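Local coordinates for protein hypothetical oxidoreductase YDHF (Escherichia coli, PDB 1OG6) that probably acts as an NADPH-dependent oxidoreductase of the aldo-keto reductase family, binding its cofactor at the mouth of an alpha/beta barrel, at residues D50-Y55 with V81-I86; L124-R129 with L176-V181; Y99-D104 with P132-D137. All coordinates share one frame; numbering follows the deposited sequence.

Contact 1: residues D50-Y55 with V81-I86; sequences DHADIY and VSKCGI. With NAP (NADP nicotinamide-adenine-dinucleotide phosphate), chain F.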
loop_
_atom_site.group_PDB
_atom_site.type_symbol
_atom_site.label_atom_id
_atom_site.label_comp_id
_atom_site.label_asym_id
_atom_site.label_seq_id
_atom_site.Cartn_x
_atom_site.Cartn_y
_atom_site.Cartn_z
ATOM N N ASP C 50 0.699 -30.067 -5.017
ATOM C CA ASP C 50 -0.239 -29.071 -4.526
ATOM C C ASP C 50 -1.654 -29.627 -4.417
ATOM O O ASP C 50 -2.130 -30.309 -5.320
ATOM C CB ASP C 50 -0.232 -27.873 -5.469
ATOM C CG ASP C 50 -0.970 -26.690 -4.907
ATOM O OD1 ASP C 50 -0.515 -26.150 -3.877
ATOM O OD2 ASP C 50 -2.002 -26.303 -5.497
ATOM N N HIS C 51 -2.318 -29.319 -3.306
ATOM C CA HIS C 51 -3.680 -29.763 -3.045
ATOM C C HIS C 51 -4.435 -28.697 -2.288
ATOM O O HIS C 51 -3.866 -27.677 -1.918
ATOM C CB HIS C 51 -3.667 -31.023 -2.199
ATOM C CG HIS C 51 -3.506 -32.272 -2.991
ATOM N ND1 HIS C 51 -4.479 -32.732 -3.850
ATOM C CD2 HIS C 51 -2.479 -33.147 -3.076
ATOM C CE1 HIS C 51 -4.058 -33.838 -4.432
ATOM N NE2 HIS C 51 -2.848 -34.111 -3.979
ATOM N N ALA C 52 -5.718 -28.942 -2.043
ATOM C CA ALA C 52 -6.522 -27.989 -1.290
ATOM C C ALA C 52 -7.828 -28.544 -0.739
ATOM O O ALA C 52 -8.346 -29.571 -1.181
ATOM C CB ALA C 52 -6.801 -26.752 -2.131
ATOM N N ASP C 53 -8.338 -27.824 0.247
ATOM C CA ASP C 53 -9.577 -28.120 0.947
ATOM C C ASP C 53 -10.706 -28.493 -0.023
ATOM O O ASP C 53 -11.068 -29.656 -0.181
ATOM C CB ASP C 53 -9.954 -26.858 1.743
ATOM C CG ASP C 53 -10.896 -27.129 2.896
ATOM O OD1 ASP C 53 -11.164 -28.310 3.205
ATOM O OD2 ASP C 53 -11.360 -26.142 3.510
ATOM N N ILE C 54 -11.228 -27.467 -0.681
ATOM C CA ILE C 54 -12.341 -27.549 -1.621
ATOM C C ILE C 54 -12.169 -28.249 -2.973
ATOM O O ILE C 54 -13.162 -28.513 -3.647
ATOM C CB ILE C 54 -12.816 -26.138 -1.915
ATOM C CG1 ILE C 54 -11.726 -25.398 -2.698
ATOM C CG2 ILE C 54 -13.076 -25.412 -0.608
ATOM C CD1 ILE C 54 -12.021 -23.952 -2.961
ATOM N N TYR C 55 -10.933 -28.539 -3.373
ATOM C CA TYR C 55 -10.640 -29.161 -4.673
ATOM C C TYR C 55 -11.421 -30.393 -5.126
ATOM O O TYR C 55 -11.421 -31.430 -4.457
ATOM C CB TYR C 55 -9.144 -29.462 -4.778
ATOM C CG TYR C 55 -8.308 -28.234 -5.001
ATOM C CD1 TYR C 55 -8.904 -26.985 -5.083
ATOM C CD2 TYR C 55 -6.924 -28.312 -5.105
ATOM C CE1 TYR C 55 -8.155 -25.841 -5.252
ATOM C CE2 TYR C 55 -6.156 -27.166 -5.278
ATOM C CZ TYR C 55 -6.784 -25.930 -5.345
ATOM O OH TYR C 55 -6.061 -24.767 -5.448
ATOM N N VAL C 81 1.239 -30.199 -0.089
ATOM C CA VAL C 81 0.804 -28.843 0.204
ATOM C C VAL C 81 -0.710 -28.833 0.080
ATOM O O VAL C 81 -1.266 -29.390 -0.865
ATOM C CB VAL C 81 1.385 -27.833 -0.817
ATOM C CG1 VAL C 81 0.822 -26.458 -0.561
ATOM C CG2 VAL C 81 2.886 -27.802 -0.730
ATOM N N SER C 82 -1.387 -28.217 1.032
ATOM C CA SER C 82 -2.830 -28.163 0.957
ATOM C C SER C 82 -3.288 -26.869 1.586
ATOM O O SER C 82 -2.504 -26.167 2.223
ATOM C CB SER C 82 -3.453 -29.357 1.677
ATOM O OG SER C 82 -4.799 -29.537 1.274
ATOM N N LYS C 83 -4.566 -26.554 1.412
ATOM C CA LYS C 83 -5.117 -25.318 1.939
ATOM C C LYS C 83 -6.434 -25.595 2.623
ATOM O O LYS C 83 -6.897 -26.732 2.665
ATOM C CB LYS C 83 -5.337 -24.341 0.792
ATOM C CG LYS C 83 -4.281 -24.460 -0.291
ATOM C CD LYS C 83 -4.660 -23.710 -1.543
ATOM C CE LYS C 83 -3.735 -24.091 -2.677
ATOM N NZ LYS C 83 -3.925 -25.504 -3.083
ATOM N N CYS C 84 -7.028 -24.539 3.159
ATOM C CA CYS C 84 -8.313 -24.624 3.836
ATOM C C CYS C 84 -8.703 -23.194 4.154
ATOM O O CYS C 84 -7.831 -22.343 4.329
ATOM C CB CYS C 84 -8.193 -25.418 5.140
ATOM S SG CYS C 84 -7.541 -24.464 6.537
ATOM N N GLY C 85 -10.000 -22.922 4.228
ATOM C CA GLY C 85 -10.427 -21.574 4.536
ATOM C C GLY C 85 -11.517 -21.100 3.608
ATOM O O GLY C 85 -11.918 -19.938 3.648
ATOM N N ILE C 86 -11.994 -21.999 2.757
ATOM C CA ILE C 86 -13.060 -21.652 1.831
ATOM C C ILE C 86 -14.265 -22.589 1.993
ATOM O O ILE C 86 -14.121 -23.760 2.359
ATOM C CB ILE C 86 -12.565 -21.682 0.356
ATOM C CG1 ILE C 86 -11.398 -20.708 0.180
ATOM C CG2 ILE C 86 -13.688 -21.270 -0.586
ATOM C CD1 ILE C 86 -10.968 -20.509 -1.254
HETATM P PA NAP F . -2.236 -23.703 -15.601
HETATM O O1A NAP F . -2.540 -22.483 -16.241
HETATM O O2A NAP F . -0.847 -24.234 -15.316
HETATM O O5B NAP F . -2.966 -24.909 -16.368
HETATM C C5B NAP F . -2.861 -24.939 -17.807
HETATM C C4B NAP F . -4.150 -25.697 -18.274
HETATM O O4B NAP F . -4.016 -25.671 -19.748
HETATM C C3B NAP F . -4.189 -27.208 -17.931
HETATM O O3B NAP F . -5.529 -27.472 -17.530
HETATM C C2B NAP F . -3.839 -27.967 -19.196
HETATM O O2B NAP F . -4.693 -29.081 -19.450
HETATM C C1B NAP F . -3.963 -26.933 -20.353
HETATM N N9A NAP F . -2.812 -27.025 -21.237
HETATM C C8A NAP F . -1.461 -27.168 -20.974
HETATM N N7A NAP F . -0.699 -27.217 -22.051
HETATM C C5A NAP F . -1.615 -27.097 -23.088
HETATM C C6A NAP F . -1.408 -27.082 -24.478
HETATM N N6A NAP F . -0.231 -27.186 -25.126
HETATM N N1A NAP F . -2.547 -26.946 -25.294
HETATM N N3A NAP F . -4.063 -26.842 -23.364
HETATM C C4A NAP F . -2.925 -26.978 -22.583
HETATM O O3 NAP F . -2.943 -23.703 -14.179
HETATM P PN NAP F . -4.328 -24.269 -13.686
HETATM O O1N NAP F . -5.456 -23.395 -13.344
HETATM O O2N NAP F . -4.185 -25.665 -13.171
HETATM O O5D NAP F . -3.861 -23.718 -12.233
HETATM C C5D NAP F . -2.495 -23.886 -11.685
HETATM C C4D NAP F . -2.500 -24.686 -10.391
HETATM O O4D NAP F . -2.560 -23.851 -9.205
HETATM C C3D NAP F . -3.610 -25.783 -10.207
HETATM O O3D NAP F . -3.144 -27.083 -10.585
HETATM O O2D NAP F . -3.552 -26.751 -7.912
HETATM C C1D NAP F . -3.521 -24.382 -8.240
HETATM N N1N NAP F . -4.564 -23.324 -7.960
HETATM C C2N NAP F . -4.495 -22.508 -6.801
HETATM C C3N NAP F . -5.500 -21.567 -6.576
HETATM C C7N NAP F . -5.422 -20.686 -5.322
HETATM O O7N NAP F . -6.314 -19.893 -5.169
HETATM N N7N NAP F . -4.437 -20.796 -4.471
HETATM C C4N NAP F . -6.624 -21.408 -7.508
HETATM C C5N NAP F . -6.657 -22.243 -8.662
HETATM C C6N NAP F . -5.639 -23.211 -8.911
HETATM P P2B NAP F . -4.189 -30.484 -20.080
HETATM O O1X NAP F . -3.282 -31.530 -19.441
HETATM O O2X NAP F . -5.159 -30.878 -21.169
HETATM O O3X NAP F . -5.104 -30.981 -18.982
#
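D50, Y55 and K83 probably form the heart of the active site in this barrel, as in other aldo-keto reductases; they match three members of the Asp-Tyr-Lys-His tetrad of the family, in which Y55 is the probable proton donor, and H128 stands close by as the likely fourth. The site illustrates how an alpha/beta barrel builds chemistry at the ends of its strands: D50 pairs with V81 in a parallel bridge, and the chain then leaves the sheet as a loop lying over strand 79-87. K83 runs out nearly straight as far as CE and bends only at its last torsion (chi4 67°), which lifts NZ into the loop. There NZ makes a salt bridge with D50 OD2 at 3.2 Å, reaching it from above the carboxylate plane, 37° out of it. The same OD2 accepts from the cofactor ribose hydroxyl O2D at 2.9 Å, which ties the tetrad to NADPH. K83 NZ also lies beside the carbonyl O of H51, at a modelled distance too short to be relied on, and donates weakly to Y55 OH at 3.3 Å. With a methionine in place of K83 the amino group is gone, and D50 would probably lose its salt-bridge mate and Y55 OH its weak donor beside the nicotinamide. The methyl CB of A52 sits over the centre of one face of the Y55 ring. Two weak backbone bonds fasten the loop to the strand, H51 N to V81 O and D53 N to K83 O (3.0 Å), and between them S82 CA directs a CA-H...O contact at H51 O. Farther out the link turns apolar: I54 CG2 rests against I86 CB at 3.9 Å.

Contact 2: residues L124-R129 with L176-V181; sequences LLLIHR and LATNQV. With NAP (NADP nicotinamide-adenine-dinucleotide phosphate), chain F.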
loop_
_atom_site.group_PDB
_atom_site.type_symbol
_atom_site.label_atom_id
_atom_site.label_comp_id
_atom_site.label_asym_id
_atom_site.label_seq_id
_atom_site.Cartn_x
_atom_site.Cartn_y
_atom_site.Cartn_z
ATOM N N LEU C 124 2.845 -28.479 4.150
ATOM C CA LEU C 124 2.375 -27.101 4.074
ATOM C C LEU C 124 0.861 -26.976 4.107
ATOM O O LEU C 124 0.158 -27.653 3.356
ATOM C CB LEU C 124 2.865 -26.433 2.788
ATOM C CG LEU C 124 3.629 -25.104 2.849
ATOM C CD1 LEU C 124 3.510 -24.437 1.491
ATOM C CD2 LEU C 124 3.080 -24.185 3.919
ATOM N N LEU C 125 0.371 -26.109 4.989
ATOM C CA LEU C 125 -1.052 -25.834 5.086
ATOM C C LEU C 125 -1.116 -24.368 4.759
ATOM O O LEU C 125 -0.426 -23.555 5.365
ATOM C CB LEU C 125 -1.596 -26.044 6.492
ATOM C CG LEU C 125 -3.065 -26.485 6.590
ATOM C CD1 LEU C 125 -3.615 -25.997 7.909
ATOM C CD2 LEU C 125 -3.900 -25.929 5.461
ATOM N N LEU C 126 -1.948 -24.046 3.786
ATOM C CA LEU C 126 -2.120 -22.686 3.318
ATOM C C LEU C 126 -3.539 -22.168 3.572
ATOM O O LEU C 126 -4.512 -22.851 3.240
ATOM C CB LEU C 126 -1.856 -22.655 1.810
ATOM C CG LEU C 126 -0.539 -22.244 1.162
ATOM C CD1 LEU C 126 0.658 -22.783 1.901
ATOM C CD2 LEU C 126 -0.585 -22.740 -0.261
ATOM N N ILE C 127 -3.671 -20.984 4.164
ATOM C CA ILE C 127 -5.004 -20.415 4.333
ATOM C C ILE C 127 -5.378 -20.061 2.887
ATOM O O ILE C 127 -4.922 -19.063 2.340
ATOM C CB ILE C 127 -5.000 -19.125 5.187
ATOM C CG1 ILE C 127 -4.515 -19.434 6.601
ATOM C CG2 ILE C 127 -6.395 -18.526 5.230
ATOM C CD1 ILE C 127 -5.419 -20.344 7.363
ATOM N N HIS C 128 -6.194 -20.909 2.276
ATOM C CA HIS C 128 -6.620 -20.758 0.888
ATOM C C HIS C 128 -6.830 -19.346 0.343
ATOM O O HIS C 128 -6.287 -19.002 -0.698
ATOM C CB HIS C 128 -7.905 -21.555 0.663
ATOM C CG HIS C 128 -8.006 -22.186 -0.692
ATOM N ND1 HIS C 128 -7.534 -21.578 -1.835
ATOM C CD2 HIS C 128 -8.565 -23.354 -1.090
ATOM C CE1 HIS C 128 -7.798 -22.344 -2.880
ATOM N NE2 HIS C 128 -8.425 -23.427 -2.454
ATOM N N ARG C 129 -7.613 -18.527 1.034
ATOM C CA ARG C 129 -7.910 -17.186 0.538
ATOM C C ARG C 129 -8.151 -16.206 1.709
ATOM O O ARG C 129 -8.620 -16.615 2.769
ATOM C CB ARG C 129 -9.138 -17.310 -0.378
ATOM C CG ARG C 129 -9.594 -16.059 -1.090
ATOM C CD ARG C 129 -8.827 -15.775 -2.378
ATOM N NE ARG C 129 -9.077 -16.761 -3.426
ATOM C CZ ARG C 129 -8.800 -16.568 -4.715
ATOM N NH1 ARG C 129 -8.268 -15.427 -5.127
ATOM N NH2 ARG C 129 -9.059 -17.520 -5.601
ATOM N N LEU C 176 6.147 -17.390 7.602
ATOM C CA LEU C 176 5.225 -17.950 6.615
ATOM C C LEU C 176 6.027 -18.501 5.440
ATOM O O LEU C 176 6.720 -17.766 4.741
ATOM C CB LEU C 176 4.227 -16.882 6.147
ATOM C CG LEU C 176 3.123 -16.503 7.145
ATOM C CD1 LEU C 176 2.478 -15.207 6.738
ATOM C CD2 LEU C 176 2.080 -17.604 7.219
ATOM N N ALA C 177 5.933 -19.808 5.240
ATOM C CA ALA C 177 6.671 -20.474 4.189
ATOM C C ALA C 177 6.409 -19.955 2.789
ATOM O O ALA C 177 7.286 -20.036 1.945
ATOM C CB ALA C 177 6.407 -21.963 4.241
ATOM N N THR C 178 5.223 -19.420 2.523
ATOM C CA THR C 178 4.936 -18.939 1.170
ATOM C C THR C 178 3.640 -18.137 1.059
ATOM O O THR C 178 2.956 -17.901 2.046
ATOM C CB THR C 178 4.870 -20.131 0.177
ATOM O OG1 THR C 178 4.927 -19.641 -1.159
ATOM C CG2 THR C 178 3.578 -20.915 0.345
ATOM N N ASN C 179 3.323 -17.714 -0.159
ATOM C CA ASN C 179 2.110 -16.952 -0.452
ATOM C C ASN C 179 1.746 -17.283 -1.901
ATOM O O ASN C 179 2.061 -16.535 -2.827
ATOM C CB ASN C 179 2.354 -15.441 -0.270
ATOM C CG ASN C 179 1.103 -14.604 -0.536
ATOM O OD1 ASN C 179 -0.009 -15.114 -0.497
ATOM N ND2 ASN C 179 1.285 -13.312 -0.798
ATOM N N GLN C 180 1.094 -18.429 -2.086
ATOM C CA GLN C 180 0.714 -18.883 -3.412
ATOM C C GLN C 180 -0.139 -17.883 -4.154
ATOM O O GLN C 180 -1.317 -17.743 -3.868
ATOM C CB GLN C 180 -0.038 -20.206 -3.336
ATOM C CG GLN C 180 -0.449 -20.698 -4.707
ATOM C CD GLN C 180 -0.897 -22.134 -4.714
ATOM O OE1 GLN C 180 -0.261 -22.998 -4.114
ATOM N NE2 GLN C 180 -1.987 -22.405 -5.412
ATOM N N VAL C 181 0.451 -17.207 -5.129
ATOM C CA VAL C 181 -0.277 -16.218 -5.906
ATOM C C VAL C 181 -0.247 -16.545 -7.399
ATOM O O VAL C 181 0.522 -17.406 -7.827
ATOM C CB VAL C 181 0.320 -14.823 -5.673
ATOM C CG1 VAL C 181 0.026 -14.372 -4.270
ATOM C CG2 VAL C 181 1.818 -14.855 -5.880
HETATM P PA NAP F . -2.236 -23.703 -15.601
HETATM O O1A NAP F . -2.540 -22.483 -16.241
HETATM O O2A NAP F . -0.847 -24.234 -15.316
HETATM O O5B NAP F . -2.966 -24.909 -16.368
HETATM C C5B NAP F . -2.861 -24.939 -17.807
HETATM C C4B NAP F . -4.150 -25.697 -18.274
HETATM O O4B NAP F . -4.016 -25.671 -19.748
HETATM C C3B NAP F . -4.189 -27.208 -17.931
HETATM O O3B NAP F . -5.529 -27.472 -17.530
HETATM C C2B NAP F . -3.839 -27.967 -19.196
HETATM O O2B NAP F . -4.693 -29.081 -19.450
HETATM C C1B NAP F . -3.963 -26.933 -20.353
HETATM N N9A NAP F . -2.812 -27.025 -21.237
HETATM C C8A NAP F . -1.461 -27.168 -20.974
HETATM N N7A NAP F . -0.699 -27.217 -22.051
HETATM C C5A NAP F . -1.615 -27.097 -23.088
HETATM C C6A NAP F . -1.408 -27.082 -24.478
HETATM N N6A NAP F . -0.231 -27.186 -25.126
HETATM N N1A NAP F . -2.547 -26.946 -25.294
HETATM N N3A NAP F . -4.063 -26.842 -23.364
HETATM C C4A NAP F . -2.925 -26.978 -22.583
HETATM O O3 NAP F . -2.943 -23.703 -14.179
HETATM P PN NAP F . -4.328 -24.269 -13.686
HETATM O O1N NAP F . -5.456 -23.395 -13.344
HETATM O O2N NAP F . -4.185 -25.665 -13.171
HETATM O O5D NAP F . -3.861 -23.718 -12.233
HETATM C C5D NAP F . -2.495 -23.886 -11.685
HETATM C C4D NAP F . -2.500 -24.686 -10.391
HETATM O O4D NAP F . -2.560 -23.851 -9.205
HETATM C C3D NAP F . -3.610 -25.783 -10.207
HETATM O O3D NAP F . -3.144 -27.083 -10.585
HETATM O O2D NAP F . -3.552 -26.751 -7.912
HETATM C C1D NAP F . -3.521 -24.382 -8.240
HETATM N N1N NAP F . -4.564 -23.324 -7.960
HETATM C C2N NAP F . -4.495 -22.508 -6.801
HETATM C C3N NAP F . -5.500 -21.567 -6.576
HETATM C C7N NAP F . -5.422 -20.686 -5.322
HETATM O O7N NAP F . -6.314 -19.893 -5.169
HETATM N N7N NAP F . -4.437 -20.796 -4.471
HETATM C C4N NAP F . -6.624 -21.408 -7.508
HETATM C C5N NAP F . -6.657 -22.243 -8.662
HETATM C C6N NAP F . -5.639 -23.211 -8.911
HETATM P P2B NAP F . -4.189 -30.484 -20.080
HETATM O O1X NAP F . -3.282 -31.530 -19.441
HETATM O O2X NAP F . -5.159 -30.878 -21.169
HETATM O O3X NAP F . -5.104 -30.981 -18.982
#
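The imidazole of H128 turns its edge to the cofactor, with the carboxamide oxygen O7N of NADPH lying in the ring plane, 3.7 Å from CE1; the side chains of A52, K83 and I86, from the neighbouring loop and strand, also touch H128. Q180 belongs to the same NADP pocket, and its CB packs against L126 CD2 at 4.0 Å. Beneath this layer the contact is apolar, and it exemplifies how a TIM-type barrel fills its centre: strand 152-158 separates strand 122-127 from strand 179-182, into which A177 and T178 lead, so L126 and N179 lie 8.1 Å apart at their CA atoms and inward side chains span the gap. T178 is the hub. With OG1 anti to the backbone N (chi1 -166°), that hydroxyl is taken up by the carbonyl O of R205, and the methyl CG2 is left to face the leucines. It touches CD1 of L124 at 3.7 Å and CD1 of L126 at 3.8 Å, each leucine crossing the threonine at about a right angle. L124 sends its other branch, CD2, to the methyl CB of A177, 4.0 Å away.

Contact 3: residues Y99-D104 with P132-D137; sequences YITDRD and PLMDAD
Apolar contact joins Y99 to P132: the ring carbon CD of the proline lies in the plane of the tyrosine ring, at its edge, 3.8 Å from both CD2 and CE2, and the two side chains cross at about a right angle. Close packing of a mixed kind follows at T101 and M134, where OG1 of the threonine sits 3.5 Å from M134 CA. That hydroxyl is hydrogen-bonded to D131 OD2 and, weakly, to R282 NH2 of the second subunit. M134 has CG anti to the backbone N (chi1 171°), which carries its thioether from T101 towards L167 and V139.

The two chains are loops of the alpha/beta barrel, leading into the outer helices 103-116 and 136-147, which flank strand 122-127 in sequence. They suggest how such loops can be coupled at helix starts through solvent as well as side chains. A water 2.9 Å from T101 O probably links it to D135 N, though the modelled distance to that nitrogen is too short to trust.

Capping is a further kind of interaction. D135 is the N-cap of helix 136-147 and takes D137 N on OD2 at 3.1 Å, the donor standing well above the carboxylate plane, 49° out of it. D102 holds the same place before helix 103-116, with a weak bond from H105 N to OD2. Among charged groups, R103 NE and D104 OD1 pair within the first turn at 3.4 Å, whereas D137 OD1 reaches R203 of the second subunit in a salt bridge. That subunit also covers Y99 with its V297 and L133 with its W285.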
loop_
_atom_site.group_PDB
_atom_site.type_symbol
_atom_site.label_atom_id
_atom_site.label_comp_id
_atom_site.label_asym_id
_atom_site.label_seq_id
_atom_site.Cartn_x
_atom_site.Cartn_y
_atom_site.Cartn_z
ATOM N N TYR C 99 -16.198 -17.821 3.221
ATOM C CA TYR C 99 -14.961 -18.241 3.872
ATOM C C TYR C 99 -15.191 -18.707 5.312
ATOM O O TYR C 99 -16.118 -18.248 5.984
ATOM C CB TYR C 99 -13.966 -17.080 3.918
ATOM C CG TYR C 99 -13.642 -16.425 2.595
ATOM C CD1 TYR C 99 -13.290 -17.185 1.484
ATOM C CD2 TYR C 99 -13.588 -15.037 2.485
ATOM C CE1 TYR C 99 -12.882 -16.580 0.300
ATOM C CE2 TYR C 99 -13.181 -14.424 1.309
ATOM C CZ TYR C 99 -12.826 -15.201 0.222
ATOM O OH TYR C 99 -12.387 -14.603 -0.934
ATOM N N ILE C 100 -14.333 -19.611 5.783
ATOM C CA ILE C 100 -14.411 -20.107 7.158
ATOM C C ILE C 100 -13.011 -20.264 7.776
ATOM O O ILE C 100 -12.481 -21.370 7.900
ATOM C CB ILE C 100 -15.151 -21.452 7.245
ATOM C CG1 ILE C 100 -16.425 -21.398 6.406
ATOM C CG2 ILE C 100 -15.527 -21.738 8.700
ATOM C CD1 ILE C 100 -17.078 -22.741 6.212
ATOM N N THR C 101 -12.428 -19.128 8.155
ATOM C CA THR C 101 -11.109 -19.069 8.772
ATOM C C THR C 101 -11.264 -19.185 10.293
ATOM O O THR C 101 -10.430 -18.704 11.060
ATOM C CB THR C 101 -10.400 -17.735 8.429
ATOM O OG1 THR C 101 -11.163 -16.638 8.943
ATOM C CG2 THR C 101 -10.271 -17.571 6.924
ATOM N N ASP C 102 -12.353 -19.826 10.705
ATOM C CA ASP C 102 -12.678 -20.053 12.110
ATOM C C ASP C 102 -11.692 -21.065 12.696
ATOM O O ASP C 102 -11.410 -22.090 12.081
ATOM C CB ASP C 102 -14.119 -20.580 12.200
ATOM C CG ASP C 102 -14.463 -21.137 13.567
ATOM O OD1 ASP C 102 -14.372 -20.380 14.560
ATOM O OD2 ASP C 102 -14.832 -22.334 13.643
ATOM N N ARG C 103 -11.169 -20.775 13.882
ATOM C CA ARG C 103 -10.208 -21.657 14.535
ATOM C C ARG C 103 -10.529 -23.140 14.395
ATOM O O ARG C 103 -9.759 -23.899 13.814
ATOM C CB ARG C 103 -10.092 -21.298 16.021
ATOM C CG ARG C 103 -9.195 -22.231 16.841
ATOM C CD ARG C 103 -9.958 -23.464 17.303
ATOM N NE ARG C 103 -9.109 -24.477 17.926
ATOM C CZ ARG C 103 -8.363 -24.277 19.007
ATOM N NH1 ARG C 103 -8.346 -23.091 19.601
ATOM N NH2 ARG C 103 -7.637 -25.272 19.499
ATOM N N ASP C 104 -11.668 -23.551 14.939
ATOM C CA ASP C 104 -12.084 -24.945 14.892
ATOM C C ASP C 104 -12.277 -25.505 13.492
ATOM O O ASP C 104 -12.069 -26.693 13.264
ATOM C CB ASP C 104 -13.371 -25.138 15.693
ATOM C CG ASP C 104 -13.109 -25.411 17.160
ATOM O OD1 ASP C 104 -12.496 -24.556 17.830
ATOM O OD2 ASP C 104 -13.517 -26.486 17.646
ATOM N N PRO C 132 -12.470 -11.296 4.939
ATOM C CA PRO C 132 -12.809 -10.027 5.598
ATOM C C PRO C 132 -13.041 -10.242 7.089
ATOM O O PRO C 132 -12.771 -9.358 7.902
ATOM C CB PRO C 132 -14.088 -9.595 4.882
ATOM C CG PRO C 132 -13.884 -10.091 3.518
ATOM C CD PRO C 132 -13.289 -11.479 3.728
ATOM N N LEU C 133 -13.542 -11.427 7.436
ATOM C CA LEU C 133 -13.825 -11.783 8.819
ATOM C C LEU C 133 -12.712 -12.614 9.455
ATOM O O LEU C 133 -12.951 -13.329 10.426
ATOM C CB LEU C 133 -15.127 -12.575 8.907
ATOM C CG LEU C 133 -16.440 -11.961 8.429
ATOM C CD1 LEU C 133 -17.573 -12.937 8.690
ATOM C CD2 LEU C 133 -16.692 -10.662 9.149
ATOM N N MET C 134 -11.499 -12.531 8.925
ATOM C CA MET C 134 -10.408 -13.307 9.499
ATOM C C MET C 134 -9.844 -12.675 10.758
ATOM O O MET C 134 -9.606 -11.469 10.813
ATOM C CB MET C 134 -9.271 -13.492 8.495
ATOM C CG MET C 134 -8.020 -14.107 9.120
ATOM S SD MET C 134 -6.661 -14.288 7.963
ATOM C CE MET C 134 -5.896 -12.648 8.000
ATOM N N ASP C 135 -9.621 -13.508 11.767
ATOM C CA ASP C 135 -9.072 -13.039 13.020
ATOM C C ASP C 135 -7.702 -13.667 13.230
ATOM O O ASP C 135 -7.581 -14.825 13.612
ATOM C CB ASP C 135 -10.007 -13.394 14.173
ATOM C CG ASP C 135 -9.472 -12.941 15.515
ATOM O OD1 ASP C 135 -10.206 -13.070 16.515
ATOM O OD2 ASP C 135 -8.319 -12.463 15.583
ATOM N N ALA C 136 -6.670 -12.879 12.969
ATOM C CA ALA C 136 -5.295 -13.330 13.108
ATOM C C ALA C 136 -5.076 -14.263 14.297
ATOM O O ALA C 136 -4.403 -15.283 14.179
ATOM C CB ALA C 136 -4.373 -12.121 13.220
ATOM N N ASP C 137 -5.643 -13.920 15.444
ATOM C CA ASP C 137 -5.455 -14.737 16.629
ATOM C C ASP C 137 -6.077 -16.116 16.515
ATOM O O ASP C 137 -5.498 -17.087 16.981
ATOM C CB ASP C 137 -6.006 -14.015 17.854
ATOM C CG ASP C 137 -5.311 -12.700 18.106
ATOM O OD1 ASP C 137 -4.092 -12.708 18.392
ATOM O OD2 ASP C 137 -5.989 -11.658 18.007
HETATM O O HOH W 1 -10.363 -15.909 11.965
#

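How the contacts relate
Along the chain contact 1 closes before the other two open, whereas contacts 2 and 3 interleave, their segments alternating. Contacts 1 and 2 have centres about 10 Å apart and share the barrel sheet: strands 79-87 and 122-127 are neighbours in it, joined by probable backbone bonds between S82 and both L124 and L126, and both contacts touch the cofactor. Contact 3 lies about 15 Å from each, farther from the chain centre, where loops feed helices 103-116 and 136-147. It meets contact 1 through G85 O and I100 N, and contact 2 where Y99 packs on R129. The contacts thus lead from the cofactor pocket outward to helix starts that meet the second subunit.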